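Local structure of galactan 1,3-beta-galactosidase (Phanerochaete chrysosporium, 7BYS) at residues 130-141 with 152-163. The protein probably removes galactose units from beta-1,3-galactan chains as a family 43 glycoside hydrolase, and carries a carbohydrate-binding module that holds calcium. Numbering follows the deposited sequence. Where two conformers were deposited one is given.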
loop_
_atom_site.group_PDB
_atom_site.type_symbol
_atom_site.label_atom_id
_atom_site.label_comp_id
_atom_site.label_asym_id
_atom_site.label_seq_id
_atom_site.Cartn_x
_atom_site.Cartn_y
_atom_site.Cartn_z
ATOM N N PRO A 130 -24.872 7.827 0.737
ATOM C CA PRO A 130 -25.343 7.264 2.014
ATOM C C PRO A 130 -25.969 8.329 2.907
ATOM O O PRO A 130 -25.349 9.353 3.215
ATOM C CB PRO A 130 -24.071 6.685 2.642
ATOM C CG PRO A 130 -22.958 7.412 1.985
ATOM C CD PRO A 130 -23.412 7.724 0.587
ATOM N N LEU A 131 -27.205 8.065 3.333
ATOM C CA LEU A 131 -28.040 9.036 4.052
ATOM C C LEU A 131 -28.111 10.380 3.334
ATOM O O LEU A 131 -28.350 11.419 3.963
ATOM C CB LEU A 131 -27.619 9.191 5.517
ATOM C CG LEU A 131 -27.485 7.859 6.265
ATOM C CD1 LEU A 131 -26.884 8.082 7.619
ATOM C CD2 LEU A 131 -28.833 7.145 6.386
ATOM N N GLY A 132 -27.896 10.374 2.021
ATOM C CA GLY A 132 -27.949 11.575 1.222
ATOM C C GLY A 132 -26.708 12.441 1.260
ATOM O O GLY A 132 -26.702 13.501 0.626
ATOM N N ALA A 133 -25.665 12.035 1.976
ATOM C CA ALA A 133 -24.445 12.823 2.113
ATOM C C ALA A 133 -23.338 12.237 1.247
ATOM O O ALA A 133 -23.436 11.118 0.746
ATOM C CB ALA A 133 -24.002 12.877 3.581
ATOM N N ASP A 134 -22.280 13.030 1.068
ATOM C CA ASP A 134 -21.135 12.612 0.274
ATOM C C ASP A 134 -20.490 11.368 0.863
ATOM O O ASP A 134 -20.405 11.191 2.084
ATOM C CB ASP A 134 -20.049 13.688 0.308
ATOM C CG ASP A 134 -20.391 14.911 -0.506
ATOM O OD1 ASP A 134 -21.456 14.938 -1.169
ATOM O OD2 ASP A 134 -19.569 15.858 -0.478
ATOM N N SER A 135 -19.980 10.532 -0.029
ATOM C CA SER A 135 -19.053 9.470 0.345
ATOM C C SER A 135 -17.995 9.393 -0.740
ATOM O O SER A 135 -18.321 9.186 -1.914
ATOM C CB SER A 135 -19.792 8.137 0.480
ATOM O OG SER A 135 -18.904 7.087 0.838
ATOM N N ARG A 136 -16.728 9.560 -0.352
ATOM C CA ARG A 136 -15.630 9.418 -1.300
ATOM C C ARG A 136 -14.784 8.209 -0.908
ATOM O O ARG A 136 -15.263 7.082 -1.041
ATOM C CB ARG A 136 -14.872 10.736 -1.486
ATOM C CG ARG A 136 -15.684 11.724 -2.308
ATOM C CD ARG A 136 -14.948 13.037 -2.533
ATOM N NE ARG A 136 -15.711 13.949 -3.384
ATOM C CZ ARG A 136 -16.674 14.755 -2.949
ATOM N NH1 ARG A 136 -17.035 14.769 -1.674
ATOM N NH2 ARG A 136 -17.306 15.544 -3.813
ATOM N N ASP A 137 -13.566 8.386 -0.391
ATOM C CA ASP A 137 -12.832 7.217 0.096
ATOM C C ASP A 137 -13.676 6.510 1.149
ATOM O O ASP A 137 -14.287 7.152 2.011
ATOM C CB ASP A 137 -11.539 7.643 0.788
ATOM C CG ASP A 137 -10.400 7.921 -0.167
ATOM O OD1 ASP A 137 -10.614 8.005 -1.386
ATOM O OD2 ASP A 137 -9.280 8.099 0.337
ATOM N N GLU A 138 -13.716 5.184 1.081
ATOM C CA GLU A 138 -14.540 4.422 2.007
ATOM C C GLU A 138 -13.873 3.094 2.319
ATOM O O GLU A 138 -12.957 2.651 1.618
ATOM C CB GLU A 138 -15.972 4.206 1.480
ATOM C CG GLU A 138 -16.095 3.663 0.051
ATOM C CD GLU A 138 -15.427 2.310 -0.165
ATOM O OE1 GLU A 138 -14.645 2.204 -1.120
ATOM O OE2 GLU A 138 -15.654 1.356 0.623
ATOM N N SER A 139 -14.366 2.454 3.373
ATOM C CA SER A 139 -14.117 1.042 3.585
ATOM C C SER A 139 -15.365 0.433 4.211
ATOM O O SER A 139 -16.302 1.142 4.599
ATOM C CB SER A 139 -12.863 0.828 4.440
ATOM O OG SER A 139 -12.577 -0.549 4.607
ATOM N N ILE A 140 -15.357 -0.889 4.331
ATOM C CA ILE A 140 -16.420 -1.637 4.996
ATOM C C ILE A 140 -15.757 -2.436 6.099
ATOM O O ILE A 140 -14.770 -3.135 5.849
ATOM C CB ILE A 140 -17.138 -2.589 4.017
ATOM C CG1 ILE A 140 -17.808 -1.813 2.879
ATOM C CG2 ILE A 140 -18.141 -3.491 4.762
ATOM C CD1 ILE A 140 -18.963 -0.974 3.326
ATOM N N PHE A 141 -16.283 -2.327 7.315
ATOM C CA PHE A 141 -15.815 -3.126 8.440
ATOM C C PHE A 141 -16.938 -4.050 8.891
ATOM O O PHE A 141 -18.068 -3.602 9.112
ATOM C CB PHE A 141 -15.381 -2.230 9.611
ATOM C CG PHE A 141 -15.069 -3.010 10.852
ATOM C CD1 PHE A 141 -13.918 -3.785 10.922
ATOM C CD2 PHE A 141 -15.965 -3.044 11.913
ATOM C CE1 PHE A 141 -13.644 -4.553 12.034
ATOM C CE2 PHE A 141 -15.695 -3.817 13.040
ATOM C CZ PHE A 141 -14.533 -4.570 13.101
ATOM N N LEU A 152 -20.107 1.142 7.117
ATOM C CA LEU A 152 -19.418 1.960 6.127
ATOM C C LEU A 152 -18.562 2.991 6.857
ATOM O O LEU A 152 -19.047 3.699 7.748
ATOM C CB LEU A 152 -20.436 2.669 5.225
ATOM C CG LEU A 152 -19.826 3.550 4.136
ATOM C CD1 LEU A 152 -19.142 2.681 3.107
ATOM C CD2 LEU A 152 -20.894 4.431 3.476
ATOM N N LEU A 153 -17.293 3.075 6.482
ATOM C CA LEU A 153 -16.359 4.084 6.972
ATOM C C LEU A 153 -16.082 5.009 5.798
ATOM O O LEU A 153 -15.721 4.523 4.723
ATOM C CB LEU A 153 -15.044 3.410 7.380
ATOM C CG LEU A 153 -15.119 2.041 8.076
ATOM C CD1 LEU A 153 -13.703 1.572 8.422
ATOM C CD2 LEU A 153 -16.004 2.072 9.329
ATOM N N TYR A 154 -16.283 6.321 5.962
ATOM C CA TYR A 154 -16.268 7.148 4.758
ATOM C C TYR A 154 -15.927 8.607 5.011
ATOM O O TYR A 154 -16.366 9.201 5.997
ATOM C CB TYR A 154 -17.577 7.053 3.961
ATOM C CG TYR A 154 -18.879 7.349 4.687
ATOM C CD1 TYR A 154 -19.319 6.564 5.749
ATOM C CD2 TYR A 154 -19.715 8.368 4.241
ATOM C CE1 TYR A 154 -20.539 6.807 6.363
ATOM C CE2 TYR A 154 -20.941 8.616 4.856
ATOM C CZ TYR A 154 -21.340 7.830 5.916
ATOM O OH TYR A 154 -22.551 8.038 6.543
ATOM N N ALA A 155 -15.195 9.185 4.058
ATOM C CA ALA A 155 -14.957 10.620 3.999
ATOM C C ALA A 155 -16.191 11.288 3.407
ATOM O O ALA A 155 -16.607 10.974 2.284
ATOM C CB ALA A 155 -13.732 10.893 3.130
ATOM N N SER A 156 -16.785 12.199 4.162
ATOM C CA SER A 156 -18.059 12.794 3.794
ATOM C C SER A 156 -17.921 14.314 3.799
ATOM O O SER A 156 -16.865 14.864 4.136
ATOM C CB SER A 156 -19.157 12.303 4.750
ATOM O OG SER A 156 -20.449 12.687 4.296
ATOM N N ASP A 157 -18.995 14.990 3.381
ATOM C CA ASP A 157 -19.095 16.453 3.406
ATOM C C ASP A 157 -17.859 17.118 2.791
ATOM O O ASP A 157 -17.100 17.831 3.452
ATOM C CB ASP A 157 -19.416 16.968 4.815
ATOM C CG ASP A 157 -20.664 16.311 5.410
ATOM O OD1 ASP A 157 -21.635 16.088 4.663
ATOM O OD2 ASP A 157 -20.666 15.988 6.614
ATOM N N ASN A 158 -17.656 16.848 1.499
ATOM C CA ASN A 158 -16.524 17.400 0.749
ATOM C C ASN A 158 -15.197 17.053 1.421
ATOM O O ASN A 158 -14.290 17.876 1.514
ATOM C CB ASN A 158 -16.670 18.907 0.517
ATOM C CG ASN A 158 -17.812 19.245 -0.426
ATOM O OD1 ASN A 158 -18.224 18.423 -1.245
ATOM N ND2 ASN A 158 -18.324 20.464 -0.318
ATOM N N ASN A 159 -15.099 15.817 1.913
ATOM C CA ASN A 159 -13.942 15.231 2.589
ATOM C C ASN A 159 -13.688 15.795 3.985
ATOM O O ASN A 159 -12.746 15.356 4.646
ATOM C CB ASN A 159 -12.652 15.277 1.751
ATOM C CG ASN A 159 -12.649 14.256 0.617
ATOM O OD1 ASN A 159 -13.435 13.312 0.604
ATOM N ND2 ASN A 159 -11.736 14.433 -0.325
ATOM N N GLN A 160 -14.513 16.721 4.474
ATOM C CA GLN A 160 -14.195 17.390 5.731
ATOM C C GLN A 160 -14.556 16.568 6.964
ATOM O O GLN A 160 -13.857 16.659 7.975
ATOM C CB GLN A 160 -14.882 18.753 5.806
ATOM C CG GLN A 160 -14.508 19.681 4.664
ATOM C CD GLN A 160 -13.006 19.784 4.498
ATOM O OE1 GLN A 160 -12.312 20.357 5.347
ATOM N NE2 GLN A 160 -12.487 19.200 3.422
ATOM N N ASN A 161 -15.619 15.771 6.912
ATOM C CA ASN A 161 -16.157 15.097 8.087
ATOM C C ASN A 161 -16.093 13.598 7.853
ATOM O O ASN A 161 -16.651 13.098 6.869
ATOM C CB ASN A 161 -17.610 15.515 8.346
ATOM C CG ASN A 161 -17.768 17.021 8.495
ATOM O OD1 ASN A 161 -16.857 17.714 8.944
ATOM N ND2 ASN A 161 -18.930 17.533 8.106
ATOM N N PHE A 162 -15.436 12.888 8.761
ATOM C CA PHE A 162 -15.273 11.448 8.634
ATOM C C PHE A 162 -16.380 10.728 9.390
ATOM O O PHE A 162 -16.615 11.004 10.573
ATOM C CB PHE A 162 -13.920 10.995 9.183
ATOM C CG PHE A 162 -13.682 9.542 8.967
ATOM C CD1 PHE A 162 -13.332 9.078 7.708
ATOM C CD2 PHE A 162 -13.870 8.630 9.992
ATOM C CE1 PHE A 162 -13.147 7.718 7.487
ATOM C CE2 PHE A 162 -13.700 7.276 9.776
ATOM C CZ PHE A 162 -13.343 6.825 8.529
ATOM N N LYS A 163 -17.031 9.780 8.725
ATOM C CA LYS A 163 -18.218 9.141 9.262
ATOM C C LYS A 163 -18.067 7.628 9.332
ATOM O O LYS A 163 -17.432 7.001 8.471
ATOM C CB LYS A 163 -19.436 9.482 8.415
ATOM C CG LYS A 163 -19.832 10.940 8.540
ATOM C CD LYS A 163 -20.966 11.325 7.609
ATOM C CE LYS A 163 -21.280 12.813 7.766
ATOM N NZ LYS A 163 -22.126 13.300 6.635
HETATM O O HOH W 1 -23.940 10.026 5.578
HETATM O O HOH W 2 -22.142 15.631 2.226
HETATM O O HOH W 3 -16.187 13.300 0.728
HETATM O O HOH W 4 -11.996 10.886 0.089
#
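Asp134 and Ser156 meet in the five-bladed beta-propeller of this family 43 hydrolase, where residues 130-137 enter a blade and strand 138-141 runs antiparallel to strand 152-156. With OG swung opposite its backbone N (chi1 -170°), the Ser156 hydroxyl reaches Asp134 O and donates to it at 2.7 Å, lying in the carbonyl plane on a lone pair; OG also accepts a hydrogen bond from Lys163 NZ, which is salt-bridged to Asp157. Asp134 OD2 is gripped from opposite faces of its carboxylate: Asn158 N, in the type I' turn 157-160, donates at 2.9 Å from the anti side, and Arg136 NH1 forms a salt bridge with OD2 from well above the plane. With Lys129 paired to OD1, a leucine in place of Asp134 would probably leave both basic side chains without this carboxylate and the turn amide without its acceptor. The extended arm of Arg136 passes Asn159 nearly at right angles, CD 3.5 Å from Asn159 OD1, and one water links NH1 to the Asn159 backbone N and OD1. Farther along, Ser139 and Leu153 form a hydrogen-bonded pair through both N-H groups, while the bond from Ala155 N to Asp137 O (3.0 Å) joins the neighbouring strand to the backbone of Asp137, a galactose-binding residue whose OD2 accepts from Ala188 N. Glu138, on the next position, turns its end away from the hairpin toward Arg82 of the same site. On the sheet face shared by Glu138, Ile140, Leu152 and Tyr154, Lys163 CB lies over the rim of one face of the Tyr154 ring and Leu152 CD2 over the rim of the opposite one, with Asp134 O at its edge. Pro130 CG sits 3.7 Å from Tyr154 CE2 and also touches Leu152 CD2. The other leucine branch, CD1, reaches back across the strands to Ile140 CD1 at 3.7 Å.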